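Local atomic coordinates of putative thiol-disulfide isomerase or thioredoxin (Salmonella enterica subsp. enterica serovar Typhimurium, PDB entry 3L9V), a protein that probably makes or rearranges disulfide bonds in other proteins as a DsbA-like thiol-disulfide oxidoreductase of the thioredoxin fold. Residues V19-F24 with K139-R144; Y30-S33 with G37-Q40; V53-S58 with E135-E140; A70-M75 with N128-L133. One frame throughout, in Å; residues are numbered along the deposited sequence.

Contact 1. Residues V19-F24 with K139-R144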
loop_
_atom_site.group_PDB
_atom_site.type_symbol
_atom_site.label_atom_id
_atom_site.label_comp_id
_atom_site.label_asym_id
_atom_site.label_seq_id
_atom_site.Cartn_x
_atom_site.Cartn_y
_atom_site.Cartn_z
ATOM N N VAL A 19 4.136 -7.812 -1.108
ATOM C CA VAL A 19 3.849 -6.763 -0.146
ATOM C C VAL A 19 4.262 -5.437 -0.777
ATOM O O VAL A 19 5.346 -5.341 -1.352
ATOM C CB VAL A 19 4.654 -6.973 1.136
ATOM C CG1 VAL A 19 4.544 -5.761 2.065
ATOM C CG2 VAL A 19 4.211 -8.270 1.842
ATOM N N GLU A 20 3.395 -4.435 -0.684
ATOM C CA GLU A 20 3.750 -3.079 -1.111
ATOM C C GLU A 20 3.568 -2.031 0.010
ATOM O O GLU A 20 2.471 -1.835 0.528
ATOM C CB GLU A 20 2.955 -2.690 -2.359
ATOM C CG GLU A 20 3.205 -1.269 -2.806
ATOM C CD GLU A 20 2.370 -0.846 -4.006
ATOM O OE1 GLU A 20 1.804 -1.707 -4.719
ATOM O OE2 GLU A 20 2.282 0.372 -4.234
ATOM N N PHE A 21 4.655 -1.401 0.421
ATOM C CA PHE A 21 4.562 -0.266 1.329
ATOM C C PHE A 21 4.335 0.974 0.478
ATOM O O PHE A 21 5.038 1.185 -0.534
ATOM C CB PHE A 21 5.828 -0.123 2.168
ATOM C CG PHE A 21 6.004 -1.222 3.201
ATOM C CD1 PHE A 21 6.470 -2.478 2.828
ATOM C CD2 PHE A 21 5.696 -0.997 4.538
ATOM C CE1 PHE A 21 6.650 -3.492 3.773
ATOM C CE2 PHE A 21 5.850 -2.014 5.494
ATOM C CZ PHE A 21 6.334 -3.261 5.110
ATOM N N PHE A 22 3.349 1.781 0.878
ATOM C CA PHE A 22 2.920 2.930 0.075
ATOM C C PHE A 22 2.486 4.052 1.004
ATOM O O PHE A 22 2.338 3.845 2.208
ATOM C CB PHE A 22 1.749 2.554 -0.866
ATOM C CG PHE A 22 0.365 2.495 -0.158
ATOM C CD1 PHE A 22 0.056 1.469 0.733
ATOM C CD2 PHE A 22 -0.588 3.478 -0.379
ATOM C CE1 PHE A 22 -1.192 1.423 1.386
ATOM C CE2 PHE A 22 -1.831 3.455 0.258
ATOM C CZ PHE A 22 -2.139 2.410 1.143
ATOM N N SER A 23 2.271 5.233 0.434
ATOM C CA SER A 23 1.722 6.355 1.181
ATOM C C SER A 23 0.709 7.113 0.331
ATOM O O SER A 23 0.913 7.265 -0.856
ATOM C CB SER A 23 2.832 7.325 1.571
ATOM O OG SER A 23 2.267 8.535 2.055
ATOM N N PHE A 24 -0.365 7.618 0.933
ATOM C CA PHE A 24 -1.302 8.451 0.166
ATOM C C PHE A 24 -0.708 9.795 -0.320
ATOM O O PHE A 24 -1.313 10.504 -1.132
ATOM C CB PHE A 24 -2.611 8.635 0.941
ATOM C CG PHE A 24 -3.430 7.382 1.005
ATOM C CD1 PHE A 24 -3.953 6.835 -0.145
ATOM C CD2 PHE A 24 -3.637 6.733 2.206
ATOM C CE1 PHE A 24 -4.672 5.663 -0.105
ATOM C CE2 PHE A 24 -4.369 5.576 2.254
ATOM C CZ PHE A 24 -4.883 5.034 1.096
ATOM N N LYS A 139 9.994 -1.829 9.732
ATOM C CA LYS A 139 11.362 -2.038 10.202
ATOM C C LYS A 139 11.945 -3.376 9.749
ATOM O O LYS A 139 13.114 -3.434 9.389
ATOM C CB LYS A 139 11.478 -1.855 11.719
ATOM C CG LYS A 139 10.971 -0.501 12.223
ATOM C CD LYS A 139 11.269 -0.305 13.705
ATOM C CE LYS A 139 10.772 -1.483 14.530
ATOM N NZ LYS A 139 11.146 -1.343 15.966
ATOM N N GLU A 140 11.126 -4.426 9.710
ATOM C CA GLU A 140 11.598 -5.763 9.335
ATOM C C GLU A 140 11.979 -5.868 7.865
ATOM O O GLU A 140 12.923 -6.571 7.522
ATOM C CB GLU A 140 10.545 -6.828 9.665
ATOM C CG GLU A 140 10.288 -6.995 11.172
ATOM C CD GLU A 140 9.307 -8.113 11.467
ATOM O OE1 GLU A 140 9.117 -9.004 10.605
ATOM O OE2 GLU A 140 8.711 -8.095 12.558
ATOM N N TYR A 141 11.225 -5.185 7.005
ATOM C CA TYR A 141 11.476 -5.204 5.576
ATOM C C TYR A 141 12.578 -4.223 5.213
ATOM O O TYR A 141 13.011 -4.174 4.072
ATOM C CB TYR A 141 10.211 -4.845 4.775
ATOM C CG TYR A 141 9.263 -5.994 4.580
ATOM C CD1 TYR A 141 8.279 -6.263 5.512
ATOM C CD2 TYR A 141 9.361 -6.825 3.466
ATOM C CE1 TYR A 141 7.425 -7.311 5.349
ATOM C CE2 TYR A 141 8.496 -7.882 3.293
ATOM C CZ TYR A 141 7.529 -8.118 4.253
ATOM O OH TYR A 141 6.646 -9.156 4.119
ATOM N N GLY A 142 13.000 -3.419 6.174
ATOM C CA GLY A 142 14.043 -2.434 5.930
ATOM C C GLY A 142 13.588 -1.337 4.977
ATOM O O GLY A 142 14.359 -0.881 4.139
ATOM N N VAL A 143 12.337 -0.899 5.108
ATOM C CA VAL A 143 11.768 0.045 4.139
ATOM C C VAL A 143 12.460 1.393 4.157
ATOM O O VAL A 143 12.745 1.927 5.217
ATOM C CB VAL A 143 10.258 0.260 4.371
ATOM C CG1 VAL A 143 9.692 1.236 3.339
ATOM C CG2 VAL A 143 9.551 -1.067 4.267
ATOM N N ARG A 144 12.707 1.956 2.983
ATOM C CA ARG A 144 13.431 3.232 2.885
ATOM C C ARG A 144 12.619 4.327 2.194
ATOM O O ARG A 144 13.022 5.489 2.161
ATOM C CB ARG A 144 14.742 3.018 2.114
ATOM C CG ARG A 144 15.739 2.110 2.832
ATOM C CD ARG A 144 17.071 2.037 2.096
ATOM N NE ARG A 144 17.056 1.032 1.042
ATOM C CZ ARG A 144 17.026 1.311 -0.258
ATOM N NH1 ARG A 144 17.021 2.576 -0.669
ATOM N NH2 ARG A 144 17.012 0.325 -1.147
#
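The rings of Phe-21 and Tyr-141 meet as an offset edge-to-face pair: the edge of Phe-21 is directed at the face of Tyr-141, with centroids 5.3 Å apart and planes at 60°. Evidence for the offset lies in the atoms used, since Phe-21 CZ comes to 3.6 Å from Tyr-141 CD1 and Phe-21 CE1 sits over the CG side of the tyrosine ring instead of its middle. A different group takes one face of Phe-21. Val-143 CG2 stands 3.6 Å from the centroid of the Phe-21 ring and 8° off the normal, a well-centred CH-pi contact; CG2, the branch anti to the carbonyl carbon of Val-143, is the one over the ring. Here the thioredoxin-fold sheet, represented by strand 18-22, receives the C-terminal end of helix 125-140. The helix closes in a Schellman motif at Gly-142, which, with a positive phi of 67°, separates Tyr-141 and Val-143, whose CB atoms both point toward the strand. Further along the tyrosine, Val-19 CG2 lies 3.4 Å from Tyr-141 OH, approaching the ring obliquely. Beyond these segments, Tyr-141 also meets the ring of Tyr-150 on strand 148-151, and Phe-21 meets that of Tyr-55.

Contact 2. Residues Y30-S33 with G37-Q40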
loop_
_atom_site.group_PDB
_atom_site.type_symbol
_atom_site.label_atom_id
_atom_site.label_comp_id
_atom_site.label_asym_id
_atom_site.label_seq_id
_atom_site.Cartn_x
_atom_site.Cartn_y
_atom_site.Cartn_z
ATOM N N TYR A 30 0.432 6.709 -6.057
ATOM C CA TYR A 30 -0.812 7.077 -6.724
ATOM C C TYR A 30 -0.822 6.488 -8.115
ATOM O O TYR A 30 -1.792 5.865 -8.546
ATOM C CB TYR A 30 -0.914 8.610 -6.837
ATOM C CG TYR A 30 -2.088 9.082 -7.680
ATOM C CD1 TYR A 30 -3.393 8.722 -7.351
ATOM C CD2 TYR A 30 -1.890 9.900 -8.792
ATOM C CE1 TYR A 30 -4.471 9.169 -8.097
ATOM C CE2 TYR A 30 -2.970 10.352 -9.550
ATOM C CZ TYR A 30 -4.251 9.983 -9.195
ATOM O OH TYR A 30 -5.314 10.407 -9.936
ATOM N N ALA A 31 0.271 6.701 -8.850
ATOM C CA ALA A 31 0.362 6.167 -10.206
ATOM C C ALA A 31 0.237 4.633 -10.240
ATOM O O ALA A 31 -0.512 4.081 -11.062
ATOM C CB ALA A 31 1.664 6.644 -10.908
ATOM N N PHE A 32 0.959 3.930 -9.362
ATOM C CA PHE A 32 0.891 2.457 -9.399
ATOM C C PHE A 32 -0.546 1.957 -9.154
ATOM O O PHE A 32 -1.016 1.007 -9.791
ATOM C CB PHE A 32 1.809 1.813 -8.348
ATOM C CG PHE A 32 3.246 1.721 -8.759
ATOM C CD1 PHE A 32 3.742 2.488 -9.809
ATOM C CD2 PHE A 32 4.110 0.874 -8.088
ATOM C CE1 PHE A 32 5.072 2.401 -10.178
ATOM C CE2 PHE A 32 5.445 0.780 -8.462
ATOM C CZ PHE A 32 5.924 1.547 -9.500
ATOM N N SER A 33 -1.222 2.587 -8.201
ATOM C CA SER A 33 -2.516 2.095 -7.743
ATOM C C SER A 33 -3.636 2.533 -8.681
ATOM O O SER A 33 -4.496 1.737 -9.052
ATOM C CB SER A 33 -2.806 2.625 -6.335
ATOM O OG SER A 33 -4.175 2.483 -5.997
ATOM N N GLY A 37 -2.129 1.213 -13.491
ATOM C CA GLY A 37 -2.518 -0.185 -13.394
ATOM C C GLY A 37 -1.385 -1.148 -13.063
ATOM O O GLY A 37 -1.451 -2.312 -13.445
ATOM N N VAL A 38 -0.348 -0.660 -12.386
ATOM C CA VAL A 38 0.769 -1.512 -11.979
ATOM C C VAL A 38 0.332 -2.474 -10.857
ATOM O O VAL A 38 0.591 -3.665 -10.935
ATOM C CB VAL A 38 1.988 -0.668 -11.563
ATOM C CG1 VAL A 38 3.069 -1.529 -10.932
ATOM C CG2 VAL A 38 2.555 0.098 -12.778
ATOM N N ASP A 39 -0.336 -1.963 -9.822
ATOM C CA ASP A 39 -0.882 -2.844 -8.783
ATOM C C ASP A 39 -1.740 -3.958 -9.411
ATOM O O ASP A 39 -1.613 -5.146 -9.081
ATOM C CB ASP A 39 -1.694 -2.055 -7.741
ATOM C CG ASP A 39 -0.818 -1.336 -6.720
ATOM O OD1 ASP A 39 0.428 -1.394 -6.836
ATOM O OD2 ASP A 39 -1.375 -0.719 -5.782
ATOM N N GLN A 40 -2.602 -3.583 -10.341
ATOM C CA GLN A 40 -3.493 -4.558 -10.967
ATOM C C GLN A 40 -2.716 -5.576 -11.806
ATOM O O GLN A 40 -2.996 -6.767 -11.749
ATOM C CB GLN A 40 -4.542 -3.833 -11.809
ATOM C CG GLN A 40 -5.376 -4.702 -12.702
ATOM C CD GLN A 40 -6.168 -3.871 -13.718
ATOM O OE1 GLN A 40 -6.542 -2.724 -13.446
ATOM N NE2 GLN A 40 -6.417 -4.447 -14.894
HETATM O O HOH W 1 -3.252 -0.748 -10.358
#
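Phe-32 and Val-38 face each other where helix 27-35 gives way to helix 38-43, and the phenylalanine can be followed outward atom by atom. Its CB lies 3.8 Å from Asp-39 OD1 and also approaches Val-38 CB. At CG both CB and CG1 of Val-38 are close; CD1 then runs beside Val-38 CG2, while CD2 and, further out, CE2 meet Val-38 CG1. That methyl stands 3.9 Å from the centroid of the Phe-32 ring and 15° off its normal, a CH-pi contact displaced toward the rim. With chi1 at -81°, CG of Phe-32 is beside its backbone N, which lays one ring face against the valine. The backbone adds a polar link: Asp-39 N donates to Phe-32 O at 3.0 Å, nearly straight at the hydrogen but from above the carbonyl plane. A water also donates to Phe-32 O (2.9 Å) and accepts from Gln-40 N, so this carbonyl carries two bonds. Gly-37, with positive phi, is the N-cap residue of the second helix. Asp-39 OD2 forms a salt bridge with Lys-54 on strand 52-56, and helix 167-182 brings Tyr-174 edge-to-face against Phe-32, and Phe-170 also touches Phe-32.

Contact 3. Residues V53-S58 with E135-E140; sequences VKYHVS and ERLFKE
Glu-135 meets Ser-58 through its carboxylate, reached by a chain bent at chi2 (-71°). Ser-58 OG donates to Glu-135 OE2 at 2.6 Å, arriving on the syn side but 25° out of the carboxylate plane. The other oxygen is engaged through a water, which donates to Glu-135 OE1 at 2.7 Å and accepts from Ser-58 N at 2.9 Å; the two routes together tie both carboxylate oxygens to one residue and would restrict rotation of the group. Thr-68 OG1 on helix 64-77 is a further partner of Ser-58 OG. Two residues on, Leu-137 sends CD1 against the phenol end of Tyr-55, 3.5 Å from Tyr-55 OH and about as near to CZ, in an oblique approach to the ring. Phe-138 follows with CG anti to its backbone N (chi1 -179°), which carries the ring toward Val-57. Its CD1 lies 4.0 Å from Val-57 CG1, and this methyl sits at the ring edge, in its plane. Helix 125-140 thus meets strand 52-56 by apolar packing at Tyr-55 and, just beyond the strand, Val-57, with the polar bonds at Ser-58, joining the helical part of a DsbA-like protein to its thioredoxin-fold sheet.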
loop_
_atom_site.group_PDB
_atom_site.type_symbol
_atom_site.label_atom_id
_atom_site.label_comp_id
_atom_site.label_asym_id
_atom_site.label_seq_id
_atom_site.Cartn_x
_atom_site.Cartn_y
_atom_site.Cartn_z
ATOM N N VAL A 53 -0.559 -7.726 -0.378
ATOM C CA VAL A 53 -1.003 -6.923 0.745
ATOM C C VAL A 53 -0.296 -5.569 0.724
ATOM O O VAL A 53 0.900 -5.504 0.430
ATOM C CB VAL A 53 -0.683 -7.636 2.070
ATOM C CG1 VAL A 53 -1.256 -6.872 3.222
ATOM C CG2 VAL A 53 -1.253 -9.062 2.044
ATOM N N LYS A 54 -1.030 -4.500 1.044
ATOM C CA LYS A 54 -0.456 -3.164 1.095
ATOM C C LYS A 54 -0.462 -2.595 2.494
ATOM O O LYS A 54 -1.449 -2.678 3.249
ATOM C CB LYS A 54 -1.188 -2.196 0.130
ATOM C CG LYS A 54 -1.247 -2.698 -1.283
ATOM C CD LYS A 54 -1.786 -1.629 -2.227
ATOM C CE LYS A 54 -0.841 -0.452 -2.317
ATOM N NZ LYS A 54 -1.221 0.556 -3.356
ATOM N N TYR A 55 0.654 -1.986 2.828
ATOM C CA TYR A 55 0.820 -1.377 4.107
ATOM C C TYR A 55 1.161 0.076 3.918
ATOM O O TYR A 55 2.023 0.407 3.110
ATOM C CB TYR A 55 1.972 -2.034 4.858
ATOM C CG TYR A 55 1.807 -3.519 5.098
ATOM C CD1 TYR A 55 0.671 -4.022 5.726
ATOM C CD2 TYR A 55 2.820 -4.408 4.757
ATOM C CE1 TYR A 55 0.538 -5.385 5.983
ATOM C CE2 TYR A 55 2.701 -5.773 5.009
ATOM C CZ TYR A 55 1.561 -6.250 5.622
ATOM O OH TYR A 55 1.442 -7.590 5.855
ATOM N N HIS A 56 0.527 0.921 4.723
ATOM C CA HIS A 56 0.749 2.363 4.691
ATOM C C HIS A 56 1.912 2.791 5.580
ATOM O O HIS A 56 2.147 2.206 6.645
ATOM C CB HIS A 56 -0.530 3.117 5.087
ATOM C CG HIS A 56 -0.531 4.535 4.637
ATOM N ND1 HIS A 56 -0.163 5.593 5.455
ATOM C CD2 HIS A 56 -0.805 5.093 3.429
ATOM C CE1 HIS A 56 -0.214 6.713 4.774
ATOM N NE2 HIS A 56 -0.614 6.448 3.543
ATOM N N VAL A 57 2.652 3.802 5.138
ATOM C CA VAL A 57 3.804 4.277 5.886
ATOM C C VAL A 57 3.503 5.667 6.426
ATOM O O VAL A 57 2.865 6.484 5.761
ATOM C CB VAL A 57 5.119 4.281 5.051
ATOM C CG1 VAL A 57 5.271 2.966 4.256
ATOM C CG2 VAL A 57 5.184 5.471 4.143
ATOM N N SER A 58 3.972 5.918 7.640
ATOM C CA SER A 58 3.563 7.070 8.425
ATOM C C SER A 58 4.518 8.221 8.261
ATOM O O SER A 58 4.151 9.359 8.534
ATOM C CB SER A 58 3.489 6.685 9.905
ATOM O OG SER A 58 2.555 5.640 10.058
ATOM N N GLU A 135 3.899 -0.683 11.412
ATOM C CA GLU A 135 5.121 -0.041 11.851
ATOM C C GLU A 135 6.209 -1.093 12.107
ATOM O O GLU A 135 7.385 -0.845 11.852
ATOM C CB GLU A 135 4.871 0.814 13.091
ATOM C CG GLU A 135 3.800 1.904 12.907
ATOM C CD GLU A 135 4.241 3.061 11.989
ATOM O OE1 GLU A 135 5.347 2.990 11.408
ATOM O OE2 GLU A 135 3.472 4.048 11.848
ATOM N N ARG A 136 5.812 -2.269 12.594
ATOM C CA ARG A 136 6.754 -3.361 12.816
ATOM C C ARG A 136 7.343 -3.813 11.473
ATOM O O ARG A 136 8.562 -3.890 11.304
ATOM C CB ARG A 136 6.059 -4.537 13.530
ATOM C CG ARG A 136 6.910 -5.792 13.670
ATOM C CD ARG A 136 6.431 -6.686 14.838
ATOM N NE ARG A 136 5.159 -7.347 14.564
ATOM C CZ ARG A 136 3.979 -6.943 15.034
ATOM N NH1 ARG A 136 3.881 -5.869 15.811
ATOM N NH2 ARG A 136 2.887 -7.618 14.719
ATOM N N LEU A 137 6.470 -4.067 10.507
ATOM C CA LEU A 137 6.926 -4.583 9.227
ATOM C C LEU A 137 7.763 -3.554 8.456
ATOM O O LEU A 137 8.626 -3.929 7.652
ATOM C CB LEU A 137 5.759 -5.125 8.414
ATOM C CG LEU A 137 5.021 -6.290 9.092
ATOM C CD1 LEU A 137 3.772 -6.713 8.292
ATOM C CD2 LEU A 137 5.966 -7.486 9.319
ATOM N N PHE A 138 7.533 -2.266 8.721
ATOM C CA PHE A 138 8.329 -1.213 8.088
ATOM C C PHE A 138 9.773 -1.471 8.473
ATOM O O PHE A 138 10.662 -1.370 7.647
ATOM C CB PHE A 138 7.893 0.184 8.551
ATOM C CG PHE A 138 8.661 1.340 7.903
ATOM C CD1 PHE A 138 8.156 2.002 6.803
ATOM C CD2 PHE A 138 9.858 1.783 8.438
ATOM C CE1 PHE A 138 8.853 3.073 6.209
ATOM C CE2 PHE A 138 10.550 2.855 7.857
ATOM C CZ PHE A 138 10.035 3.496 6.743
ATOM N N LYS A 139 9.994 -1.829 9.732
ATOM C CA LYS A 139 11.362 -2.038 10.202
ATOM C C LYS A 139 11.945 -3.376 9.749
ATOM O O LYS A 139 13.114 -3.434 9.389
ATOM C CB LYS A 139 11.478 -1.855 11.719
ATOM C CG LYS A 139 10.971 -0.501 12.223
ATOM C CD LYS A 139 11.269 -0.305 13.705
ATOM C CE LYS A 139 10.772 -1.483 14.530
ATOM N NZ LYS A 139 11.146 -1.343 15.966
ATOM N N GLU A 140 11.126 -4.426 9.710
ATOM C CA GLU A 140 11.598 -5.763 9.335
ATOM C C GLU A 140 11.979 -5.868 7.865
ATOM O O GLU A 140 12.923 -6.571 7.522
ATOM C CB GLU A 140 10.545 -6.828 9.665
ATOM C CG GLU A 140 10.288 -6.995 11.172
ATOM C CD GLU A 140 9.307 -8.113 11.467
ATOM O OE1 GLU A 140 9.117 -9.004 10.605
ATOM O OE2 GLU A 140 8.711 -8.095 12.558
HETATM O O HOH W 2 5.312 3.621 8.794
#

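Contact 4. Residues A70-M75 with N128-L133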
loop_
_atom_site.group_PDB
_atom_site.type_symbol
_atom_site.label_atom_id
_atom_site.label_comp_id
_atom_site.label_asym_id
_atom_site.label_seq_id
_atom_site.Cartn_x
_atom_site.Cartn_y
_atom_site.Cartn_z
ATOM N N ALA A 70 -5.948 4.969 9.737
ATOM C CA ALA A 70 -7.147 4.854 8.922
ATOM C C ALA A 70 -7.053 3.614 8.038
ATOM O O ALA A 70 -8.025 2.859 7.903
ATOM C CB ALA A 70 -7.346 6.112 8.076
ATOM N N TRP A 71 -5.863 3.389 7.467
ATOM C CA TRP A 71 -5.622 2.188 6.671
ATOM C C TRP A 71 -5.699 0.901 7.515
ATOM O O TRP A 71 -6.198 -0.119 7.070
ATOM C CB TRP A 71 -4.238 2.283 6.012
ATOM C CG TRP A 71 -4.003 1.209 5.014
ATOM C CD1 TRP A 71 -3.151 0.134 5.144
ATOM C CD2 TRP A 71 -4.612 1.088 3.716
ATOM N NE1 TRP A 71 -3.218 -0.654 4.011
ATOM C CE2 TRP A 71 -4.089 -0.084 3.116
ATOM C CE3 TRP A 71 -5.560 1.847 3.011
ATOM C CZ2 TRP A 71 -4.465 -0.504 1.832
ATOM C CZ3 TRP A 71 -5.944 1.430 1.750
ATOM C CH2 TRP A 71 -5.393 0.263 1.164
ATOM N N ALA A 72 -5.139 0.954 8.709
ATOM C CA ALA A 72 -5.260 -0.161 9.647
ATOM C C ALA A 72 -6.752 -0.493 9.828
ATOM O O ALA A 72 -7.147 -1.653 9.875
ATOM C CB ALA A 72 -4.601 0.223 10.981
ATOM N N LEU A 73 -7.593 0.538 9.879
ATOM C CA LEU A 73 -9.026 0.318 10.093
ATOM C C LEU A 73 -9.631 -0.335 8.860
ATOM O O LEU A 73 -10.341 -1.347 8.955
ATOM C CB LEU A 73 -9.749 1.638 10.455
ATOM C CG LEU A 73 -11.251 1.468 10.667
ATOM C CD1 LEU A 73 -11.545 0.483 11.820
ATOM C CD2 LEU A 73 -11.890 2.844 10.919
ATOM N N ALA A 74 -9.333 0.238 7.693
ATOM C CA ALA A 74 -9.674 -0.381 6.420
ATOM C C ALA A 74 -9.295 -1.878 6.368
ATOM O O ALA A 74 -10.089 -2.713 5.961
ATOM C CB ALA A 74 -8.969 0.350 5.274
HETATM N N MSE A 75 -8.059 -2.202 6.721
HETATM C CA MSE A 75 -7.634 -3.604 6.706
HETATM C C MSE A 75 -8.500 -4.450 7.666
HETATM O O MSE A 75 -9.048 -5.478 7.285
HETATM C CB MSE A 75 -6.143 -3.727 7.072
HETATM C CG MSE A 75 -5.155 -2.940 6.166
HETATM SE SE MSE A 75 -3.285 -3.050 6.854
HETATM C CE MSE A 75 -2.980 -4.748 5.993
ATOM N N ASN A 128 -5.412 -0.901 16.765
ATOM C CA ASN A 128 -4.144 -0.675 17.437
ATOM C C ASN A 128 -3.131 -1.725 16.994
ATOM O O ASN A 128 -1.976 -1.386 16.708
ATOM C CB ASN A 128 -4.283 -0.726 18.961
ATOM C CG ASN A 128 -4.992 0.485 19.533
ATOM O OD1 ASN A 128 -5.095 1.524 18.887
ATOM N ND2 ASN A 128 -5.477 0.352 20.762
ATOM N N ASP A 129 -3.574 -2.985 16.937
ATOM C CA ASP A 129 -2.715 -4.098 16.542
ATOM C C ASP A 129 -2.244 -3.902 15.107
ATOM O O ASP A 129 -1.112 -4.188 14.790
ATOM C CB ASP A 129 -3.462 -5.429 16.593
ATOM C CG ASP A 129 -3.680 -5.942 18.010
ATOM O OD1 ASP A 129 -3.238 -5.287 18.968
ATOM O OD2 ASP A 129 -4.303 -7.012 18.150
HETATM N N MSE A 130 -3.137 -3.429 14.240
HETATM C CA MSE A 130 -2.838 -3.342 12.817
HETATM C C MSE A 130 -1.893 -2.169 12.512
HETATM O O MSE A 130 -1.105 -2.212 11.563
HETATM C CB MSE A 130 -4.121 -3.258 11.999
HETATM C CG MSE A 130 -3.985 -3.781 10.582
HETATM SE SE MSE A 130 -3.581 -5.700 10.530
HETATM C CE MSE A 130 -3.877 -5.990 8.641
ATOM N N VAL A 131 -1.982 -1.128 13.327
ATOM C CA VAL A 131 -1.027 -0.033 13.285
ATOM C C VAL A 131 0.326 -0.572 13.746
ATOM O O VAL A 131 1.358 -0.322 13.111
ATOM C CB VAL A 131 -1.462 1.161 14.170
ATOM C CG1 VAL A 131 -0.398 2.212 14.203
ATOM C CG2 VAL A 131 -2.792 1.792 13.672
ATOM N N ALA A 132 0.323 -1.339 14.838
ATOM C CA ALA A 132 1.567 -1.937 15.312
ATOM C C ALA A 132 2.191 -2.762 14.208
ATOM O O ALA A 132 3.383 -2.649 13.940
ATOM C CB ALA A 132 1.326 -2.808 16.527
ATOM N N LEU A 133 1.389 -3.601 13.565
ATOM C CA LEU A 133 1.923 -4.463 12.526
ATOM C C LEU A 133 2.581 -3.649 11.395
ATOM O O LEU A 133 3.678 -3.996 10.929
ATOM C CB LEU A 133 0.837 -5.362 11.956
ATOM C CG LEU A 133 1.323 -6.237 10.796
ATOM C CD1 LEU A 133 2.287 -7.337 11.277
ATOM C CD2 LEU A 133 0.155 -6.832 10.031
#
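A helix-helix crossing in the helical part of this DsbA-like protein brings Ala-72 and Met-75 of helix 64-77 against Met-130 and Val-131 of helix 125-140. Over these short segments the axes approach to 8.3 Å and their N-to-C directions differ by 114°, so the helices run steeply across one another. The alanine lets the backbones come near: Ala-72 CA and Met-130 CA are 5.1 Å apart, and the methyl of Ala-72, its CB, touches both Met-130 CB (3.7 Å) and Val-131 CG2 (3.6 Å). In the family's architecture a helical region is inserted into the thioredoxin fold, and 52 residues, 38 of them helical, separate these two segments in the chain. Both methionines are selenomethionines. Met-130 CG leads off anti to the backbone N (chi1 -154°); a bend at chi2 (64°) follows, and Met-130 CG lies 3.9 Å from Met-75 SE. The separation modelled between their terminal methyls is too short for carbon atoms, so the placement of those ends is doubtful. Met-75 also packs on Val-53 and Tyr-55 of strand 52-56, while Asn-128 OD1, on the other helix, accepts a hydrogen bond from NH1 of Arg-69, three residues before Ala-72.

Overall arrangement
Contacts 1, 3 and 4 all use helix 125-140. Contacts 1 and 3, with centres about 5 Å apart, share Lys-139 and Glu-140 and reach neighbouring parallel strands, 18-22 and 52-56; contacts 3 and 4 have centres about 10 Å apart, contact 4 at an earlier part of the helix. Contact 2 closes first, in the sequence between those two strands, whereas contact 4 falls within the span bridged by contact 3. Contacts 2 and 3 have centres about 18 Å apart, across the chain's centre, yet the salt bridge between Asp-39 OD2 and Lys-54 NZ (2.7 Å) connects them. One helix therefore spans sheet and helical region, while contact 2 follows the CxxC-type helix start, the probable redox site.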